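Angiotensin-converting enzyme (Anopheles gambiae, PDB 6S1Y) is a zinc metalloprotease of the angiotensin-converting enzyme family that probably trims dipeptides from the C-termini of peptide substrates, as its relatives do. Local coordinates at residues Y95-L106 with K173-R184; H508-E517 with L527-A538. All blocks are in the same frame, centred on the assembly; numbering follows the deposited sequence. Where two conformers were deposited one is given.

Contact 1. Residues Y95-L106 with K173-R184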
loop_
_atom_site.group_PDB
_atom_site.type_symbol
_atom_site.label_atom_id
_atom_site.label_comp_id
_atom_site.label_asym_id
_atom_site.label_seq_id
_atom_site.Cartn_x
_atom_site.Cartn_y
_atom_site.Cartn_z
ATOM N N TYR A 95 16.873 -12.166 -5.433
ATOM C CA TYR A 95 17.724 -12.541 -4.311
ATOM C C TYR A 95 18.307 -13.936 -4.489
ATOM O O TYR A 95 19.399 -14.229 -3.981
ATOM C CB TYR A 95 16.937 -12.477 -3.001
ATOM C CG TYR A 95 16.603 -11.071 -2.529
ATOM C CD1 TYR A 95 17.126 -9.956 -3.170
ATOM C CD2 TYR A 95 15.760 -10.868 -1.440
ATOM C CE1 TYR A 95 16.823 -8.694 -2.750
ATOM C CE2 TYR A 95 15.449 -9.595 -1.002
ATOM C CZ TYR A 95 15.987 -8.509 -1.659
ATOM O OH TYR A 95 15.688 -7.222 -1.238
ATOM N N ALA A 96 17.596 -14.813 -5.196
ATOM C CA ALA A 96 18.087 -16.170 -5.384
ATOM C C ALA A 96 19.409 -16.201 -6.136
ATOM O O ALA A 96 20.047 -17.246 -6.165
ATOM C CB ALA A 96 17.040 -17.020 -6.117
ATOM N N ALA A 97 19.849 -15.085 -6.723
ATOM C CA ALA A 97 21.151 -15.065 -7.378
ATOM C C ALA A 97 22.307 -15.205 -6.402
ATOM O O ALA A 97 23.432 -15.448 -6.842
ATOM C CB ALA A 97 21.329 -13.779 -8.185
ATOM N N LEU A 98 22.073 -15.073 -5.111
ATOM C CA LEU A 98 23.192 -15.078 -4.181
ATOM C C LEU A 98 23.596 -16.505 -3.810
ATOM O O LEU A 98 22.760 -17.410 -3.790
ATOM C CB LEU A 98 22.833 -14.320 -2.906
ATOM C CG LEU A 98 22.553 -12.822 -2.994
ATOM C CD1 LEU A 98 21.719 -12.414 -1.780
ATOM C CD2 LEU A 98 23.835 -11.997 -3.063
ATOM N N PRO A 99 24.870 -16.728 -3.494
ATOM C CA PRO A 99 25.239 -18.005 -2.870
ATOM C C PRO A 99 24.376 -18.221 -1.634
ATOM O O PRO A 99 24.001 -17.271 -0.939
ATOM C CB PRO A 99 26.723 -17.834 -2.519
ATOM C CG PRO A 99 26.993 -16.348 -2.605
ATOM C CD PRO A 99 26.013 -15.791 -3.590
ATOM N N ALA A 100 24.054 -19.488 -1.370
ATOM C CA ALA A 100 23.025 -19.805 -0.390
ATOM C C ALA A 100 23.344 -19.231 0.982
ATOM O O ALA A 100 22.424 -18.858 1.714
ATOM C CB ALA A 100 22.833 -21.319 -0.297
ATOM N N ASP A 101 24.620 -19.161 1.362
ATOM C CA ASP A 101 24.940 -18.612 2.675
ATOM C C ASP A 101 24.511 -17.152 2.761
ATOM O O ASP A 101 23.912 -16.729 3.757
ATOM C CB ASP A 101 26.434 -18.749 2.975
ATOM C CG ASP A 101 27.286 -18.124 1.908
ATOM O OD1 ASP A 101 26.896 -18.245 0.726
ATOM O OD2 ASP A 101 28.321 -17.503 2.240
ATOM N N GLN A 102 24.803 -16.371 1.716
ATOM C CA GLN A 102 24.435 -14.959 1.707
ATOM C C GLN A 102 22.930 -14.780 1.533
ATOM O O GLN A 102 22.356 -13.823 2.064
ATOM C CB GLN A 102 25.197 -14.223 0.601
ATOM C CG GLN A 102 26.698 -14.029 0.860
ATOM C CD GLN A 102 27.367 -13.179 -0.234
ATOM O OE1 GLN A 102 27.554 -13.637 -1.359
ATOM N NE2 GLN A 102 27.704 -11.931 0.095
ATOM N N PHE A 103 22.281 -15.682 0.792
ATOM C CA PHE A 103 20.824 -15.670 0.695
ATOM C C PHE A 103 20.186 -15.796 2.075
ATOM O O PHE A 103 19.352 -14.974 2.469
ATOM C CB PHE A 103 20.372 -16.801 -0.230
ATOM C CG PHE A 103 18.876 -16.892 -0.422
ATOM C CD1 PHE A 103 18.255 -16.212 -1.450
ATOM C CD2 PHE A 103 18.104 -17.684 0.412
ATOM C CE1 PHE A 103 16.888 -16.291 -1.640
ATOM C CE2 PHE A 103 16.719 -17.782 0.223
ATOM C CZ PHE A 103 16.112 -17.084 -0.805
ATOM N N LYS A 104 20.580 -16.809 2.839
ATOM C CA LYS A 104 19.973 -16.981 4.150
ATOM C C LYS A 104 20.382 -15.863 5.097
ATOM O O LYS A 104 19.649 -15.554 6.047
ATOM C CB LYS A 104 20.340 -18.348 4.726
ATOM C CG LYS A 104 19.964 -19.499 3.806
ATOM C CD LYS A 104 19.993 -20.832 4.546
ATOM C CE LYS A 104 20.671 -21.934 3.733
ATOM N NZ LYS A 104 21.324 -22.911 4.653
ATOM N N GLU A 105 21.536 -15.247 4.865
ATOM C CA GLU A 105 21.937 -14.127 5.709
ATOM C C GLU A 105 21.042 -12.918 5.433
ATOM O O GLU A 105 20.652 -12.195 6.354
ATOM C CB GLU A 105 23.409 -13.797 5.472
ATOM C CG GLU A 105 24.041 -12.944 6.559
ATOM C CD GLU A 105 25.497 -12.584 6.277
ATOM O OE1 GLU A 105 25.936 -12.624 5.097
ATOM O OE2 GLU A 105 26.197 -12.243 7.252
ATOM N N LEU A 106 20.664 -12.720 4.173
ATOM C CA LEU A 106 19.781 -11.625 3.809
ATOM C C LEU A 106 18.378 -11.831 4.371
ATOM O O LEU A 106 17.828 -10.939 5.031
ATOM C CB LEU A 106 19.753 -11.489 2.288
ATOM C CG LEU A 106 18.724 -10.546 1.691
ATOM C CD1 LEU A 106 18.861 -9.135 2.253
ATOM C CD2 LEU A 106 18.865 -10.538 0.186
ATOM N N LYS A 173 22.929 -4.598 7.125
ATOM C CA LYS A 173 23.245 -5.860 6.470
ATOM C C LYS A 173 22.302 -6.119 5.307
ATOM O O LYS A 173 22.725 -6.569 4.236
ATOM C CB LYS A 173 23.164 -6.997 7.490
ATOM C CG LYS A 173 23.295 -8.390 6.876
ATOM C CD LYS A 173 24.658 -8.603 6.225
ATOM C CE LYS A 173 25.773 -8.655 7.264
ATOM N NZ LYS A 173 27.113 -8.751 6.616
ATOM N N TYR A 174 21.016 -5.837 5.495
ATOM C CA TYR A 174 20.056 -6.012 4.415
ATOM C C TYR A 174 20.408 -5.149 3.222
ATOM O O TYR A 174 20.299 -5.585 2.069
ATOM C CB TYR A 174 18.662 -5.669 4.936
ATOM C CG TYR A 174 17.686 -5.076 3.947
ATOM C CD1 TYR A 174 17.185 -5.820 2.881
ATOM C CD2 TYR A 174 17.208 -3.789 4.125
ATOM C CE1 TYR A 174 16.262 -5.276 2.005
ATOM C CE2 TYR A 174 16.277 -3.241 3.261
ATOM C CZ TYR A 174 15.796 -3.982 2.208
ATOM O OH TYR A 174 14.857 -3.402 1.365
ATOM N N VAL A 175 20.823 -3.912 3.472
ATOM C CA VAL A 175 21.174 -3.044 2.357
ATOM C C VAL A 175 22.355 -3.615 1.588
ATOM O O VAL A 175 22.368 -3.601 0.347
ATOM C CB VAL A 175 21.454 -1.622 2.859
ATOM C CG1 VAL A 175 22.267 -0.856 1.836
ATOM C CG2 VAL A 175 20.131 -0.929 3.145
ATOM N N GLU A 176 23.362 -4.126 2.309
ATOM C CA GLU A 176 24.594 -4.570 1.652
ATOM C C GLU A 176 24.340 -5.778 0.764
ATOM O O GLU A 176 24.847 -5.841 -0.359
ATOM C CB GLU A 176 25.676 -4.888 2.691
ATOM C CG GLU A 176 26.434 -3.650 3.136
ATOM C CD GLU A 176 26.982 -3.730 4.561
ATOM O OE1 GLU A 176 27.541 -2.707 5.027
ATOM O OE2 GLU A 176 26.857 -4.793 5.207
ATOM N N LEU A 177 23.538 -6.737 1.240
ATOM C CA LEU A 177 23.284 -7.940 0.461
ATOM C C LEU A 177 22.200 -7.736 -0.578
ATOM O O LEU A 177 22.174 -8.452 -1.588
ATOM C CB LEU A 177 22.909 -9.088 1.392
ATOM C CG LEU A 177 24.068 -9.558 2.278
ATOM C CD1 LEU A 177 23.575 -10.457 3.392
ATOM C CD2 LEU A 177 25.129 -10.268 1.433
ATOM N N ASN A 178 21.277 -6.803 -0.344
ATOM C CA ASN A 178 20.357 -6.401 -1.405
ATOM C C ASN A 178 21.150 -5.849 -2.578
ATOM O O ASN A 178 20.805 -6.085 -3.740
ATOM C CB ASN A 178 19.348 -5.364 -0.883
ATOM C CG ASN A 178 18.560 -4.668 -2.022
ATOM O OD1 ASN A 178 19.108 -3.867 -2.768
ATOM N ND2 ASN A 178 17.276 -4.983 -2.140
ATOM N N ARG A 179 22.240 -5.138 -2.283
ATOM C CA ARG A 179 23.104 -4.623 -3.335
ATOM C C ARG A 179 23.847 -5.749 -4.043
ATOM O O ARG A 179 23.888 -5.792 -5.278
ATOM C CB ARG A 179 24.091 -3.619 -2.750
ATOM C CG ARG A 179 24.850 -2.857 -3.795
ATOM C CD ARG A 179 25.795 -1.857 -3.167
ATOM N NE ARG A 179 26.703 -1.348 -4.186
ATOM C CZ ARG A 179 27.913 -1.849 -4.432
ATOM N NH1 ARG A 179 28.385 -2.871 -3.718
ATOM N NH2 ARG A 179 28.662 -1.317 -5.393
ATOM N N GLN A 180 24.439 -6.672 -3.280
ATOM C CA GLN A 180 25.134 -7.803 -3.896
ATOM C C GLN A 180 24.222 -8.559 -4.849
ATOM O O GLN A 180 24.662 -9.024 -5.906
ATOM C CB GLN A 180 25.671 -8.747 -2.821
ATOM C CG GLN A 180 26.921 -8.244 -2.141
ATOM C CD GLN A 180 28.032 -7.978 -3.151
ATOM O OE1 GLN A 180 28.581 -6.881 -3.203
ATOM N NE2 GLN A 180 28.341 -8.983 -3.977
ATOM N N ALA A 181 22.942 -8.692 -4.499
ATOM C CA ALA A 181 22.038 -9.439 -5.366
ATOM C C ALA A 181 21.740 -8.669 -6.643
ATOM O O ALA A 181 21.584 -9.265 -7.715
ATOM C CB ALA A 181 20.751 -9.763 -4.619
ATOM N N ALA A 182 21.647 -7.344 -6.552
ATOM C CA ALA A 182 21.407 -6.541 -7.743
ATOM C C ALA A 182 22.594 -6.609 -8.697
ATOM O O ALA A 182 22.413 -6.722 -9.919
ATOM C CB ALA A 182 21.128 -5.091 -7.344
ATOM N N LEU A 183 23.811 -6.514 -8.154
ATOM C CA LEU A 183 25.020 -6.629 -8.971
ATOM C C LEU A 183 25.102 -7.997 -9.652
ATOM O O LEU A 183 25.373 -8.086 -10.855
ATOM C CB LEU A 183 26.255 -6.389 -8.101
ATOM C CG LEU A 183 26.374 -4.987 -7.498
ATOM C CD1 LEU A 183 27.656 -4.823 -6.713
ATOM C CD2 LEU A 183 26.309 -3.957 -8.598
ATOM N N ARG A 184 24.844 -9.075 -8.899
ATOM C CA ARG A 184 24.846 -10.409 -9.478
ATOM C C ARG A 184 23.760 -10.597 -10.533
ATOM O O ARG A 184 23.806 -11.587 -11.273
ATOM C CB ARG A 184 24.683 -11.466 -8.379
ATOM C CG ARG A 184 25.886 -11.609 -7.475
ATOM C CD ARG A 184 25.729 -12.754 -6.491
ATOM N NE ARG A 184 27.002 -13.454 -6.295
ATOM C CZ ARG A 184 27.832 -13.247 -5.276
ATOM N NH1 ARG A 184 27.545 -12.352 -4.319
ATOM N NH2 ARG A 184 28.959 -13.945 -5.208
#
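Leu177 pushes both its methyls against the start of helix 100-119, making the middle of a helix-helix packing in the largely alpha-helical fold of this peptidase family. Helices 100-106 and 173-184 run roughly antiparallel, at 138°, with their axes 9.8 Å apart. The two branches of Leu177 divide the work: CD2 lies 3.3 Å from Gln102 NE2, whereas CD1 lies against the chain of Glu105, 3.6 Å from its OE1. Leu106 extends the apolar strip: Leu106 CD1 meets the edge of the Tyr174 ring, 3.8 Å from Tyr174 CD1.

The turn that leads into helix 100-119 adds a second patch. Leu98 straddles Ala181 with its forked end, and Tyr95 CD1 also touches the Ala181 methyl. Next to them Pro99, the N-cap residue, places CD 3.5 Å above the centre of the Arg184 guanidinium, which it covers on one face. Gln102 stands nearly perpendicular to that group, amide and guanidinium planes 88° apart. At the other end, Glu105 OE2 and Lys173 NZ form a long salt bridge of 3.7 Å; the lysine chain, bent at chi2 and chi3, curls toward the carboxylate.

Toward the buried Asn178 and Tyr174, Tyr95 reaches across with its hydroxyl, and Leu106 CD2 from its own segment sits over the centre of its ring. Asp491 grips Tyr95 OH through one carboxylate oxygen and Tyr174 OH through the other, tying both tyrosines to one acid, while helix 46-70 backs the contact through Phe103. Asn178, its CG anti to the backbone N (chi1 167°), adds a bond across the contact: ND2 donates to Tyr95 OH over 2.9 Å, close to its own amide plane and at the ring's edge.

Contact 2. Residues H508-E517 with L527-A538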
loop_
_atom_site.group_PDB
_atom_site.type_symbol
_atom_site.label_atom_id
_atom_site.label_comp_id
_atom_site.label_asym_id
_atom_site.label_seq_id
_atom_site.Cartn_x
_atom_site.Cartn_y
_atom_site.Cartn_z
ATOM N N HIS A 508 -10.925 3.848 -12.147
ATOM C CA HIS A 508 -12.239 4.272 -11.667
ATOM C C HIS A 508 -12.995 5.056 -12.731
ATOM O O HIS A 508 -14.203 4.866 -12.912
ATOM C CB HIS A 508 -12.062 5.114 -10.403
ATOM C CG HIS A 508 -13.333 5.671 -9.830
ATOM N ND1 HIS A 508 -14.309 4.880 -9.275
ATOM C CD2 HIS A 508 -13.753 6.948 -9.669
ATOM C CE1 HIS A 508 -15.282 5.637 -8.806
ATOM N NE2 HIS A 508 -14.972 6.897 -9.039
ATOM N N ARG A 509 -12.309 5.964 -13.423
ATOM C CA ARG A 509 -12.965 6.764 -14.448
ATOM C C ARG A 509 -13.489 5.876 -15.568
ATOM O O ARG A 509 -14.619 6.059 -16.036
ATOM C CB ARG A 509 -11.989 7.797 -15.003
ATOM C CG ARG A 509 -12.525 8.603 -16.200
ATOM C CD ARG A 509 -11.653 9.800 -16.530
ATOM N NE ARG A 509 -10.333 9.407 -16.994
ATOM C CZ ARG A 509 -9.355 10.259 -17.272
ATOM N NH1 ARG A 509 -9.551 11.570 -17.133
ATOM N NH2 ARG A 509 -8.179 9.802 -17.687
ATOM N N ALA A 510 -12.680 4.913 -16.009
ATOM C CA ALA A 510 -13.104 4.008 -17.067
ATOM C C ALA A 510 -14.272 3.144 -16.619
ATOM O O ALA A 510 -15.209 2.907 -17.388
ATOM C CB ALA A 510 -11.924 3.140 -17.502
ATOM N N ALA A 511 -14.256 2.678 -15.374
ATOM C CA ALA A 511 -15.338 1.808 -14.931
ATOM C C ALA A 511 -16.637 2.578 -14.752
ATOM O O ALA A 511 -17.720 2.045 -15.032
ATOM C CB ALA A 511 -14.954 1.101 -13.628
ATOM N N CYS A 512 -16.557 3.815 -14.251
ATOM C CA CYS A 512 -17.750 4.643 -14.138
ATOM C C CYS A 512 -18.321 4.956 -15.516
ATOM O O CYS A 512 -19.537 4.918 -15.713
ATOM C CB CYS A 512 -17.426 5.929 -13.376
ATOM S SG CYS A 512 -16.821 5.631 -11.686
ATOM N N ALA A 513 -17.459 5.256 -16.485
ATOM C CA ALA A 513 -17.925 5.465 -17.852
ATOM C C ALA A 513 -18.734 4.262 -18.345
ATOM O O ALA A 513 -19.882 4.401 -18.793
ATOM C CB ALA A 513 -16.725 5.712 -18.764
ATOM N N LEU A 514 -18.144 3.059 -18.240
ATOM C CA LEU A 514 -18.829 1.834 -18.640
ATOM C C LEU A 514 -20.131 1.612 -17.881
ATOM O O LEU A 514 -21.064 1.014 -18.431
ATOM C CB LEU A 514 -17.906 0.632 -18.416
ATOM C CG LEU A 514 -16.673 0.578 -19.308
ATOM C CD1 LEU A 514 -15.692 -0.460 -18.767
ATOM C CD2 LEU A 514 -17.026 0.251 -20.750
ATOM N N ALA A 515 -20.212 2.033 -16.615
ATOM C CA ALA A 515 -21.451 1.872 -15.861
ATOM C C ALA A 515 -22.460 2.984 -16.121
ATOM O O ALA A 515 -23.510 3.004 -15.468
ATOM C CB ALA A 515 -21.157 1.806 -14.359
ATOM N N GLY A 516 -22.182 3.902 -17.046
ATOM C CA GLY A 516 -23.066 5.045 -17.230
ATOM C C GLY A 516 -23.137 5.962 -16.028
ATOM O O GLY A 516 -24.162 6.616 -15.807
ATOM N N GLU A 517 -22.059 6.030 -15.243
ATOM C CA GLU A 517 -22.015 6.827 -14.032
ATOM C C GLU A 517 -21.166 8.081 -14.167
ATOM O O GLU A 517 -21.186 8.911 -13.253
ATOM C CB GLU A 517 -21.471 5.981 -12.863
ATOM C CG GLU A 517 -22.453 4.966 -12.329
ATOM C CD GLU A 517 -23.557 5.625 -11.584
ATOM O OE1 GLU A 517 -23.388 5.853 -10.361
ATOM O OE2 GLU A 517 -24.580 5.953 -12.225
ATOM N N LEU A 527 -16.907 11.990 -11.177
ATOM C CA LEU A 527 -16.090 10.942 -10.589
ATOM C C LEU A 527 -16.326 10.822 -9.093
ATOM O O LEU A 527 -16.112 9.750 -8.535
ATOM C CB LEU A 527 -14.618 11.216 -10.855
ATOM C CG LEU A 527 -14.239 11.204 -12.328
ATOM C CD1 LEU A 527 -12.826 11.733 -12.525
ATOM C CD2 LEU A 527 -14.366 9.786 -12.897
ATOM N N ASN A 528 -16.791 11.893 -8.441
ATOM C CA ASN A 528 -16.922 11.907 -6.993
ATOM C C ASN A 528 -18.199 11.258 -6.485
ATOM O O ASN A 528 -18.269 10.929 -5.293
ATOM C CB ASN A 528 -16.865 13.353 -6.478
ATOM C CG ASN A 528 -15.620 14.061 -6.923
ATOM O OD1 ASN A 528 -15.543 14.560 -8.048
ATOM N ND2 ASN A 528 -14.611 14.072 -6.065
ATOM N N ASN A 529 -19.206 11.065 -7.340
ATOM C CA ASN A 529 -20.458 10.445 -6.912
ATOM C C ASN A 529 -20.781 9.165 -7.681
ATOM O O ASN A 529 -21.917 8.684 -7.609
ATOM C CB ASN A 529 -21.624 11.444 -7.025
ATOM C CG ASN A 529 -21.898 11.897 -8.457
ATOM O OD1 ASN A 529 -21.358 11.342 -9.419
ATOM N ND2 ASN A 529 -22.745 12.917 -8.602
ATOM N N CYS A 530 -19.811 8.592 -8.396
ATOM C CA CYS A 530 -20.036 7.379 -9.175
ATOM C C CYS A 530 -19.982 6.133 -8.304
ATOM O O CYS A 530 -19.055 5.965 -7.510
ATOM C CB CYS A 530 -18.985 7.245 -10.275
ATOM S SG CYS A 530 -18.511 5.471 -10.561
ATOM N N ASP A 531 -20.958 5.239 -8.483
ATOM C CA ASP A 531 -20.972 3.925 -7.844
ATOM C C ASP A 531 -21.091 2.856 -8.930
ATOM O O ASP A 531 -22.096 2.809 -9.648
ATOM C CB ASP A 531 -22.130 3.818 -6.850
ATOM C CG ASP A 531 -22.109 2.524 -6.065
ATOM O OD1 ASP A 531 -21.102 1.804 -6.167
ATOM O OD2 ASP A 531 -23.082 2.216 -5.331
ATOM N N ILE A 532 -20.076 1.992 -9.048
ATOM C CA ILE A 532 -20.114 0.948 -10.065
ATOM C C ILE A 532 -20.690 -0.353 -9.513
ATOM O O ILE A 532 -20.584 -1.408 -10.150
ATOM C CB ILE A 532 -18.725 0.677 -10.666
ATOM C CG1 ILE A 532 -17.804 0.004 -9.641
ATOM C CG2 ILE A 532 -18.119 1.949 -11.192
ATOM C CD1 ILE A 532 -16.491 -0.446 -10.256
ATOM N N TYR A 533 -21.269 -0.300 -8.319
ATOM C CA TYR A 533 -21.968 -1.456 -7.764
ATOM C C TYR A 533 -23.043 -1.962 -8.726
ATOM O O TYR A 533 -23.910 -1.197 -9.166
ATOM C CB TYR A 533 -22.590 -1.056 -6.417
ATOM C CG TYR A 533 -23.268 -2.164 -5.636
ATOM C CD1 TYR A 533 -22.570 -3.298 -5.238
ATOM C CD2 TYR A 533 -24.609 -2.059 -5.263
ATOM C CE1 TYR A 533 -23.203 -4.323 -4.501
ATOM C CE2 TYR A 533 -25.248 -3.064 -4.528
ATOM C CZ TYR A 533 -24.542 -4.190 -4.149
ATOM O OH TYR A 533 -25.188 -5.170 -3.418
ATOM N N GLN A 534 -22.979 -3.264 -9.042
ATOM C CA GLN A 534 -23.934 -3.982 -9.895
ATOM C C GLN A 534 -23.773 -3.652 -11.366
ATOM O O GLN A 534 -24.713 -3.819 -12.136
ATOM C CB GLN A 534 -25.397 -3.723 -9.492
ATOM C CG GLN A 534 -25.682 -4.102 -8.056
ATOM C CD GLN A 534 -27.074 -3.736 -7.598
ATOM O OE1 GLN A 534 -27.565 -2.628 -7.843
ATOM N NE2 GLN A 534 -27.716 -4.664 -6.897
ATOM N N SER A 535 -22.606 -3.182 -11.788
ATOM C CA SER A 535 -22.372 -2.889 -13.199
ATOM C C SER A 535 -21.530 -4.007 -13.798
ATOM O O SER A 535 -20.304 -3.926 -13.850
ATOM C CB SER A 535 -21.689 -1.544 -13.404
ATOM O OG SER A 535 -21.276 -1.426 -14.764
ATOM N N THR A 536 -22.211 -5.059 -14.273
ATOM C CA THR A 536 -21.523 -6.141 -14.967
ATOM C C THR A 536 -20.783 -5.633 -16.203
ATOM O O THR A 536 -19.781 -6.230 -16.616
ATOM C CB THR A 536 -22.516 -7.250 -15.341
ATOM O OG1 THR A 536 -23.516 -6.756 -16.239
ATOM C CG2 THR A 536 -23.212 -7.796 -14.105
ATOM N N ALA A 537 -21.235 -4.527 -16.802
ATOM C CA ALA A 537 -20.492 -3.966 -17.930
ATOM C C ALA A 537 -19.098 -3.526 -17.495
ATOM O O ALA A 537 -18.112 -3.718 -18.218
ATOM C CB ALA A 537 -21.269 -2.800 -18.535
ATOM N N ALA A 538 -18.985 -2.964 -16.298
ATOM C CA ALA A 538 -17.669 -2.574 -15.797
ATOM C C ALA A 538 -16.871 -3.782 -15.321
ATOM O O ALA A 538 -15.670 -3.867 -15.582
ATOM C CB ALA A 538 -17.828 -1.566 -14.652
#
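A disulfide, Cys512-Cys530, staples the C-terminal end of helix 495-514 to the irregular chain that returns toward helix 536-547. Its SG-SG bond has a chi3 of -81°, and Cys530 SG lies oblique to the His508 ring, 4.4 Å from its centroid. That histidine directs NE2 to Leu527 O at 3.1 Å, in the carbonyl plane and on a lone pair, a bond that fixes the ring's edge toward this oxygen. Leu527 CD2 in turn packs on Arg509 CB.

Beyond the disulfide, Ile532 sets CG2 against Cys512 SG and CD1 against the Ala511 methyl, which Ala538 CB also meets. Gly516, with positive phi, closes the helix in a Schellman motif; Ser535 caps the next one, its OG accepting from Ala538 N and lying 3.3 Å from Ala515 CB.

Glu517 bends back at chi2 (-71°) to lay its carboxylate beside Asp531. Lys399 forms a salt bridge with Glu517 OE1, while Asp531 OD2 is taken by His400 and Lys403. Asp531 N donates to the same Glu517 OE1 over 3.1 Å, almost straight at 176°, meeting the oxygen's anti lone pair.

Contacts 1 and 2 lie on opposite sides of the chain's centre, their centres about 45 Å apart, and share no helix. Each is partly buried, with exposed residues at its border. Contact 1 joins two helices distant in sequence and relies on aliphatic and aromatic side chains packed between the segments, with charged groups toward the outside and a tyrosine-asparagine bond inside. Contact 2 is local, closing a short excursion between consecutive helices, and adds to its apolar packing a disulfide and side chains bonded to main-chain atoms of an irregular segment. Their acids differ too: that of contact 1 is exposed, whereas Glu517 in contact 2 is partly exposed and bonds to the main chain.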